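Local coordinates for protein ATP-dependent RNA helicase HrpB (Escherichia coli, PDB 6EUD) that hydrolyses ATP to ADP and phosphate and, as a DExH-box member of the DEAD box helicase family, acts as an RNA helicase that binds single-stranded RNA, at residues 106-109 and 110-114; 634-637 and 638-641; 780-783 and 784-788. All coordinates share one frame; numbering follows the deposited sequence.

Contact 1: 106-109 and 110-114; sequences VLTR and MIQRD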
loop_
_atom_site.group_PDB
_atom_site.type_symbol
_atom_site.label_atom_id
_atom_site.label_comp_id
_atom_site.label_asym_id
_atom_site.label_seq_id
_atom_site.Cartn_x
_atom_site.Cartn_y
_atom_site.Cartn_z
ATOM N N VAL A 106 -21.451 -4.504 5.289
ATOM C CA VAL A 106 -22.614 -4.288 6.151
ATOM C C VAL A 106 -22.228 -4.336 7.638
ATOM O O VAL A 106 -22.667 -3.502 8.429
ATOM C CB VAL A 106 -23.733 -5.319 5.867
ATOM C CG1 VAL A 106 -24.742 -5.362 7.009
ATOM C CG2 VAL A 106 -24.428 -5.012 4.544
ATOM N N LEU A 107 -21.394 -5.297 8.016
ATOM C CA LEU A 107 -20.967 -5.391 9.406
ATOM C C LEU A 107 -20.290 -4.101 9.855
ATOM O O LEU A 107 -20.511 -3.614 10.972
ATOM C CB LEU A 107 -20.038 -6.578 9.600
ATOM C CG LEU A 107 -19.490 -6.770 11.013
ATOM C CD1 LEU A 107 -20.610 -6.699 12.039
ATOM C CD2 LEU A 107 -18.749 -8.106 11.136
ATOM N N THR A 108 -19.485 -3.532 8.966
ATOM C CA THR A 108 -18.827 -2.265 9.256
ATOM C C THR A 108 -19.850 -1.149 9.524
ATOM O O THR A 108 -19.695 -0.406 10.484
ATOM C CB THR A 108 -17.881 -1.842 8.110
ATOM O OG1 THR A 108 -16.964 -2.909 7.824
ATOM C CG2 THR A 108 -17.094 -0.571 8.491
ATOM N N ARG A 109 -20.879 -1.041 8.683
ATOM C CA ARG A 109 -21.964 -0.067 8.889
ATOM C C ARG A 109 -22.658 -0.211 10.243
ATOM O O ARG A 109 -22.857 0.774 10.951
ATOM C CB ARG A 109 -23.012 -0.183 7.775
ATOM C CG ARG A 109 -22.536 0.361 6.445
ATOM C CD ARG A 109 -21.795 1.664 6.656
ATOM N NE ARG A 109 -20.648 1.727 5.770
ATOM C CZ ARG A 109 -19.532 2.385 6.047
ATOM N NH1 ARG A 109 -19.410 3.047 7.190
ATOM N NH2 ARG A 109 -18.533 2.372 5.177
ATOM N N MET A 110 -23.010 -1.447 10.588
ATOM C CA MET A 110 -23.686 -1.762 11.843
ATOM C C MET A 110 -22.900 -1.302 13.075
ATOM O O MET A 110 -23.463 -0.705 13.996
ATOM C CB MET A 110 -23.954 -3.271 11.928
ATOM C CG MET A 110 -24.896 -3.783 10.847
ATOM S SD MET A 110 -25.109 -5.580 10.830
ATOM C CE MET A 110 -25.599 -5.894 12.523
ATOM N N ILE A 111 -21.601 -1.580 13.083
ATOM C CA ILE A 111 -20.743 -1.193 14.197
ATOM C C ILE A 111 -20.539 0.329 14.251
ATOM O O ILE A 111 -20.440 0.914 15.333
ATOM C CB ILE A 111 -19.372 -1.911 14.112
ATOM C CG1 ILE A 111 -19.575 -3.426 14.017
ATOM C CG2 ILE A 111 -18.516 -1.579 15.319
ATOM C CD1 ILE A 111 -18.306 -4.218 13.931
ATOM N N GLN A 112 -20.501 0.973 13.084
ATOM C CA GLN A 112 -20.336 2.422 13.026
ATOM C C GLN A 112 -21.534 3.133 13.616
ATOM O O GLN A 112 -21.384 4.155 14.295
ATOM C CB GLN A 112 -20.118 2.899 11.588
ATOM C CG GLN A 112 -18.774 2.535 11.006
ATOM C CD GLN A 112 -17.638 3.369 11.572
ATOM O OE1 GLN A 112 -17.822 4.140 12.509
ATOM N NE2 GLN A 112 -16.457 3.240 10.973
ATOM N N ARG A 113 -22.723 2.603 13.334
ATOM C CA ARG A 113 -23.956 3.208 13.825
ATOM C C ARG A 113 -24.218 2.856 15.286
ATOM O O ARG A 113 -24.635 3.717 16.065
ATOM C CB ARG A 113 -25.157 2.800 12.977
ATOM C CG ARG A 113 -25.174 3.399 11.600
ATOM C CD ARG A 113 -26.276 2.789 10.763
ATOM N NE ARG A 113 -27.348 2.209 11.575
ATOM C CZ ARG A 113 -28.362 2.894 12.107
ATOM N NH1 ARG A 113 -28.476 4.203 11.910
ATOM N NH2 ARG A 113 -29.279 2.263 12.824
ATOM N N ASP A 114 -23.978 1.595 15.642
ATOM C CA ASP A 114 -24.170 1.144 17.011
ATOM C C ASP A 114 -22.907 0.508 17.541
ATOM O O ASP A 114 -22.745 -0.712 17.470
ATOM C CB ASP A 114 -25.326 0.158 17.102
ATOM C CG ASP A 114 -25.655 -0.216 18.537
ATOM O OD1 ASP A 114 -25.233 0.513 19.464
ATOM O OD2 ASP A 114 -26.341 -1.243 18.741
#

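Contact 2: 634-637 and 638-641; sequences EQLR and LRLL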
loop_
_atom_site.group_PDB
_atom_site.type_symbol
_atom_site.label_atom_id
_atom_site.label_comp_id
_atom_site.label_asym_id
_atom_site.label_seq_id
_atom_site.Cartn_x
_atom_site.Cartn_y
_atom_site.Cartn_z
ATOM N N GLU A 634 30.337 24.985 2.118
ATOM C CA GLU A 634 30.366 23.550 1.847
ATOM C C GLU A 634 30.837 22.774 3.067
ATOM O O GLU A 634 30.269 21.741 3.400
ATOM C CB GLU A 634 31.267 23.243 0.635
ATOM C CG GLU A 634 31.486 21.753 0.368
ATOM C CD GLU A 634 30.176 21.007 0.050
ATOM O OE1 GLU A 634 29.186 21.664 -0.346
ATOM O OE2 GLU A 634 30.139 19.763 0.179
ATOM N N GLN A 635 31.880 23.269 3.730
ATOM C CA GLN A 635 32.373 22.644 4.964
ATOM C C GLN A 635 31.283 22.637 6.043
ATOM O O GLN A 635 31.121 21.649 6.760
ATOM C CB GLN A 635 33.628 23.363 5.478
ATOM C CG GLN A 635 34.918 22.904 4.787
ATOM C CD GLN A 635 35.211 21.446 5.061
ATOM O OE1 GLN A 635 35.551 21.061 6.194
ATOM N NE2 GLN A 635 35.041 20.611 4.041
ATOM N N LEU A 636 30.524 23.725 6.140
ATOM C CA LEU A 636 29.393 23.770 7.049
ATOM C C LEU A 636 28.391 22.675 6.683
ATOM O O LEU A 636 27.978 21.886 7.535
ATOM C CB LEU A 636 28.714 25.153 7.029
ATOM C CG LEU A 636 27.437 25.291 7.889
ATOM C CD1 LEU A 636 27.678 25.042 9.375
ATOM C CD2 LEU A 636 26.807 26.649 7.706
ATOM N N ARG A 637 28.035 22.605 5.407
ATOM C CA ARG A 637 27.103 21.570 4.957
ATOM C C ARG A 637 27.636 20.178 5.333
ATOM O O ARG A 637 26.901 19.380 5.879
ATOM C CB ARG A 637 26.841 21.654 3.455
ATOM C CG ARG A 637 25.642 20.787 3.033
ATOM C CD ARG A 637 25.486 20.705 1.522
ATOM N NE ARG A 637 26.658 20.096 0.910
ATOM C CZ ARG A 637 26.791 18.797 0.670
ATOM N NH1 ARG A 637 25.806 17.960 0.968
ATOM N NH2 ARG A 637 27.905 18.340 0.116
ATOM N N LEU A 638 28.923 19.927 5.093
ATOM C CA LEU A 638 29.537 18.662 5.461
ATOM C C LEU A 638 29.547 18.461 6.994
ATOM O O LEU A 638 29.308 17.350 7.488
ATOM C CB LEU A 638 30.953 18.586 4.884
ATOM C CG LEU A 638 31.025 18.428 3.367
ATOM C CD1 LEU A 638 32.448 18.539 2.821
ATOM C CD2 LEU A 638 30.426 17.091 2.992
ATOM N N ARG A 639 29.800 19.526 7.753
ATOM C CA ARG A 639 29.761 19.413 9.212
ATOM C C ARG A 639 28.372 19.050 9.707
ATOM O O ARG A 639 28.230 18.290 10.676
ATOM C CB ARG A 639 30.232 20.709 9.861
ATOM C CG ARG A 639 31.743 20.863 9.741
ATOM C CD ARG A 639 32.184 22.309 9.915
ATOM N NE ARG A 639 31.889 22.750 11.273
ATOM C CZ ARG A 639 31.680 24.015 11.596
ATOM N NH1 ARG A 639 31.728 24.953 10.652
ATOM N NH2 ARG A 639 31.388 24.336 12.846
ATOM N N LEU A 640 27.341 19.582 9.045
ATOM C CA LEU A 640 25.957 19.223 9.379
ATOM C C LEU A 640 25.673 17.741 9.091
ATOM O O LEU A 640 25.001 17.064 9.873
ATOM C CB LEU A 640 24.975 20.117 8.621
ATOM C CG LEU A 640 24.952 21.534 9.207
ATOM C CD1 LEU A 640 24.133 22.499 8.327
ATOM C CD2 LEU A 640 24.425 21.482 10.652
ATOM N N LEU A 641 26.211 17.240 7.982
ATOM C CA LEU A 641 26.071 15.840 7.637
ATOM C C LEU A 641 26.739 14.984 8.703
ATOM O O LEU A 641 26.145 13.994 9.148
ATOM C CB LEU A 641 26.685 15.523 6.273
ATOM C CG LEU A 641 25.977 16.015 5.015
ATOM C CD1 LEU A 641 26.768 15.606 3.759
ATOM C CD2 LEU A 641 24.543 15.498 4.966
#

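Contact 3: 780-783 and 784-788; sequences REVQ and KEMKG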
loop_
_atom_site.group_PDB
_atom_site.type_symbol
_atom_site.label_atom_id
_atom_site.label_comp_id
_atom_site.label_asym_id
_atom_site.label_seq_id
_atom_site.Cartn_x
_atom_site.Cartn_y
_atom_site.Cartn_z
ATOM N N ARG A 780 60.219 6.964 16.170
ATOM C CA ARG A 780 61.666 6.837 16.348
ATOM C C ARG A 780 62.372 6.761 14.998
ATOM O O ARG A 780 63.554 7.072 14.893
ATOM C CB ARG A 780 62.020 5.619 17.211
ATOM C CG ARG A 780 60.908 4.606 17.305
ATOM C CD ARG A 780 61.380 3.224 17.734
ATOM N NE ARG A 780 60.262 2.278 17.724
ATOM C CZ ARG A 780 60.351 0.999 18.072
ATOM N NH1 ARG A 780 61.516 0.492 18.455
ATOM N NH2 ARG A 780 59.271 0.228 18.024
ATOM N N GLU A 781 61.638 6.370 13.963
ATOM C CA GLU A 781 62.199 6.317 12.621
ATOM C C GLU A 781 62.028 7.655 11.901
ATOM O O GLU A 781 62.817 8.002 11.021
ATOM C CB GLU A 781 61.559 5.182 11.824
ATOM C CG GLU A 781 61.773 3.795 12.442
ATOM C CD GLU A 781 63.200 3.567 12.969
ATOM O OE1 GLU A 781 64.172 3.921 12.261
ATOM O OE2 GLU A 781 63.355 3.022 14.087
ATOM N N VAL A 782 61.004 8.406 12.294
ATOM C CA VAL A 782 60.790 9.759 11.787
ATOM C C VAL A 782 61.761 10.749 12.451
ATOM O O VAL A 782 62.251 11.681 11.811
ATOM C CB VAL A 782 59.330 10.203 12.016
ATOM C CG1 VAL A 782 59.098 11.632 11.508
ATOM C CG2 VAL A 782 58.388 9.235 11.328
ATOM N N GLN A 783 62.054 10.517 13.728
ATOM C CA GLN A 783 62.961 11.358 14.498
ATOM C C GLN A 783 64.371 11.363 13.932
ATOM O O GLN A 783 65.073 12.368 14.006
ATOM C CB GLN A 783 63.010 10.897 15.952
ATOM C CG GLN A 783 63.933 11.726 16.825
ATOM C CD GLN A 783 64.097 11.154 18.214
ATOM O OE1 GLN A 783 63.838 9.972 18.447
ATOM N NE2 GLN A 783 64.494 11.999 19.157
ATOM N N LYS A 784 64.797 10.240 13.375
ATOM C CA LYS A 784 66.156 10.173 12.865
ATOM C C LYS A 784 66.256 10.934 11.538
ATOM O O LYS A 784 67.278 11.564 11.269
ATOM C CB LYS A 784 66.623 8.714 12.724
ATOM C CG LYS A 784 66.140 7.985 11.484
ATOM C CD LYS A 784 66.847 6.646 11.332
ATOM C CE LYS A 784 66.474 5.970 10.023
ATOM N NZ LYS A 784 67.157 4.660 9.850
ATOM N N GLU A 785 65.198 10.913 10.729
ATOM C CA GLU A 785 65.234 11.638 9.460
ATOM C C GLU A 785 65.026 13.135 9.678
ATOM O O GLU A 785 65.502 13.966 8.895
ATOM C CB GLU A 785 64.193 11.104 8.476
ATOM C CG GLU A 785 64.404 11.646 7.058
ATOM C CD GLU A 785 63.396 11.127 6.050
ATOM O OE1 GLU A 785 62.538 11.914 5.587
ATOM O OE2 GLU A 785 63.475 9.930 5.706
ATOM N N MET A 786 64.320 13.480 10.746
ATOM C CA MET A 786 64.151 14.883 11.105
ATOM C C MET A 786 65.419 15.429 11.758
ATOM O O MET A 786 65.655 16.640 11.770
ATOM C CB MET A 786 62.943 15.062 12.028
ATOM C CG MET A 786 61.628 14.661 11.390
ATOM S SD MET A 786 61.524 15.182 9.670
ATOM C CE MET A 786 61.217 16.887 9.940
ATOM N N LYS A 787 66.234 14.529 12.299
ATOM C CA LYS A 787 67.547 14.909 12.799
ATOM C C LYS A 787 68.550 15.022 11.650
ATOM O O LYS A 787 69.632 15.583 11.818
ATOM C CB LYS A 787 68.033 13.914 13.852
ATOM C CG LYS A 787 67.432 14.170 15.219
ATOM C CD LYS A 787 68.002 13.241 16.271
ATOM C CE LYS A 787 67.511 13.641 17.653
ATOM N NZ LYS A 787 68.002 12.718 18.709
ATOM N N GLY A 788 68.170 14.514 10.480
ATOM C CA GLY A 788 69.021 14.567 9.302
ATOM C C GLY A 788 68.726 15.688 8.316
ATOM O O GLY A 788 69.646 16.330 7.810
#

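Contact 1: 106-109 and 110-114
From V106 to R113 the backbone makes regular α-helical i to i+4 bonds, with M110 N giving its hydrogen to V106 O over 3.0 Å in a nearly straight bond (168°). On one flank, M110 turns back along the helix: with CG beside its own backbone N (chi1 -63°), CG sits 3.3 Å from V106 O, and SD meets V106 CG1 at 3.8 Å. I55 of strand 53-57 and V102 of strand 99-102 touch the same side chain. Replacing M110 with an alanine would remove CG and SD, which would probably leave a gap beside V106 CG1, I55 and V102. L107 and I111 form the next pair, their CD1 methyls 3.9 Å apart; both side chains also touch helix 133-145, at A138 and L141. On another side, R109 and Q112 lie with guanidinium and amide planes 15° apart, and R109 NH1 approaches Q112 CG to 3.9 Å. Both polar ends are bound to E366 of helix 361-370, R109 by a salt bridge to its carboxylate and Q112 NE2 by a hydrogen bond to its backbone carbonyl. Helix 106-113 connects the parallel strands 99-102 and 120-125, a beta-alpha-beta crossover of the RecA-like ATP-binding domain of superfamily 2 helicases.

Contact 2: 634-637 and 638-641
L636 lays its CD1 methyl over one face of the R639 guanidinium, 4.2 Å from NH1, while the R637 guanidinium meets the carboxylate of E634 at its edge. That edge works side-on: R637 NE bonds E634 OE1 at 3.2 Å, on its syn side but 34° out of the carboxylate plane, and R637 NH2 reaches E634 OE2 at 2.6 Å, on the syn lone pair. This two-nitrogen grip limits how far the guanidinium can turn against the carboxylate. R637 swings its CG away from its own backbone N (chi1 -167°) and bends at chi3, bringing NE and NH2 round to the acid one turn back. Leucines from the next turn border the pair: L638 CG is 3.6 Å from E634 OE2, and L641 lies side by side with R637, pointing the same way, its CD1 3.8 Å from NH1. One branch of L638, CD1, comes to 3.5 Å from Q635 NE2, an amide whose OE1 accepts a hydrogen from Y722 N. R639 sends its NE to the carbonyl of L706, just beyond helix 696-705. L636 CG and L640 CD1 stand 4.3 Å apart, and both leucines touch L702. With an i to i+3 Glu-Arg salt bridge on one flank, helix 631-646 is packed on several sides, its leucines set against helices 686-692 and 696-705 in the C-terminal part of HrpB.

Contact 3: 780-783 and 784-788
K784 runs back over E781 on helix 779-789, an amphipathic helix near the end of the HrpB C-terminal domain. Its CB lies 4.1 Å from R780 O. The next atom, CG, stands between backbone N and carbonyl carbon (chi1 80°), the crowded position, which folds it back to 3.4 Å from E781 O. From there the chain is extended: CD and CE pass E781 OE1, and NZ ends 3.9 Å from that same oxygen, a long salt bridge on an exposed surface. E781 bends at chi2 to bring its carboxylate round, and the two side chains cross at an angle. The buried side is made by V782 and M786, which lie side by side and point the same way, with V782 CG1 3.9 Å from M786 CG. Both touch L765 of strand 764-768, and M786 also reaches P760 and W795, so this face of the helix is laid against the preceding sheet and the tail that follows. In the backbone M786 N bonds V782 O at 2.9 Å, whereas K787 N meets Q783 O from above the carbonyl plane, 36° out of it, with a bent N-H...O angle of 133°. Q783 and K787 extend side by side, pointing the same way; Q783 NE2 bonds W795 O and D797 OD1 and has K787 NZ 3.6 Å away.

From the N terminus the three contacts follow in series, each within one helix, so none closes a loop and none nests in or crosses another. Contact 1 comes first, in the ATP-binding domain, where its helix lies between that domain's mostly parallel sheet and helix 361-370. More than 500 residues later, contact 2 sits on helix 631-646, against helices 686-692 and 696-705, across the chain's centre and about 55 Å from contact 1, centre to centre. Contact 3 closes the series, putting helix 779-789 against strand 764-768 and the tail at W795. Its centre is about 37 Å from that of contact 2, on the same side, and about 87 Å from that of contact 1.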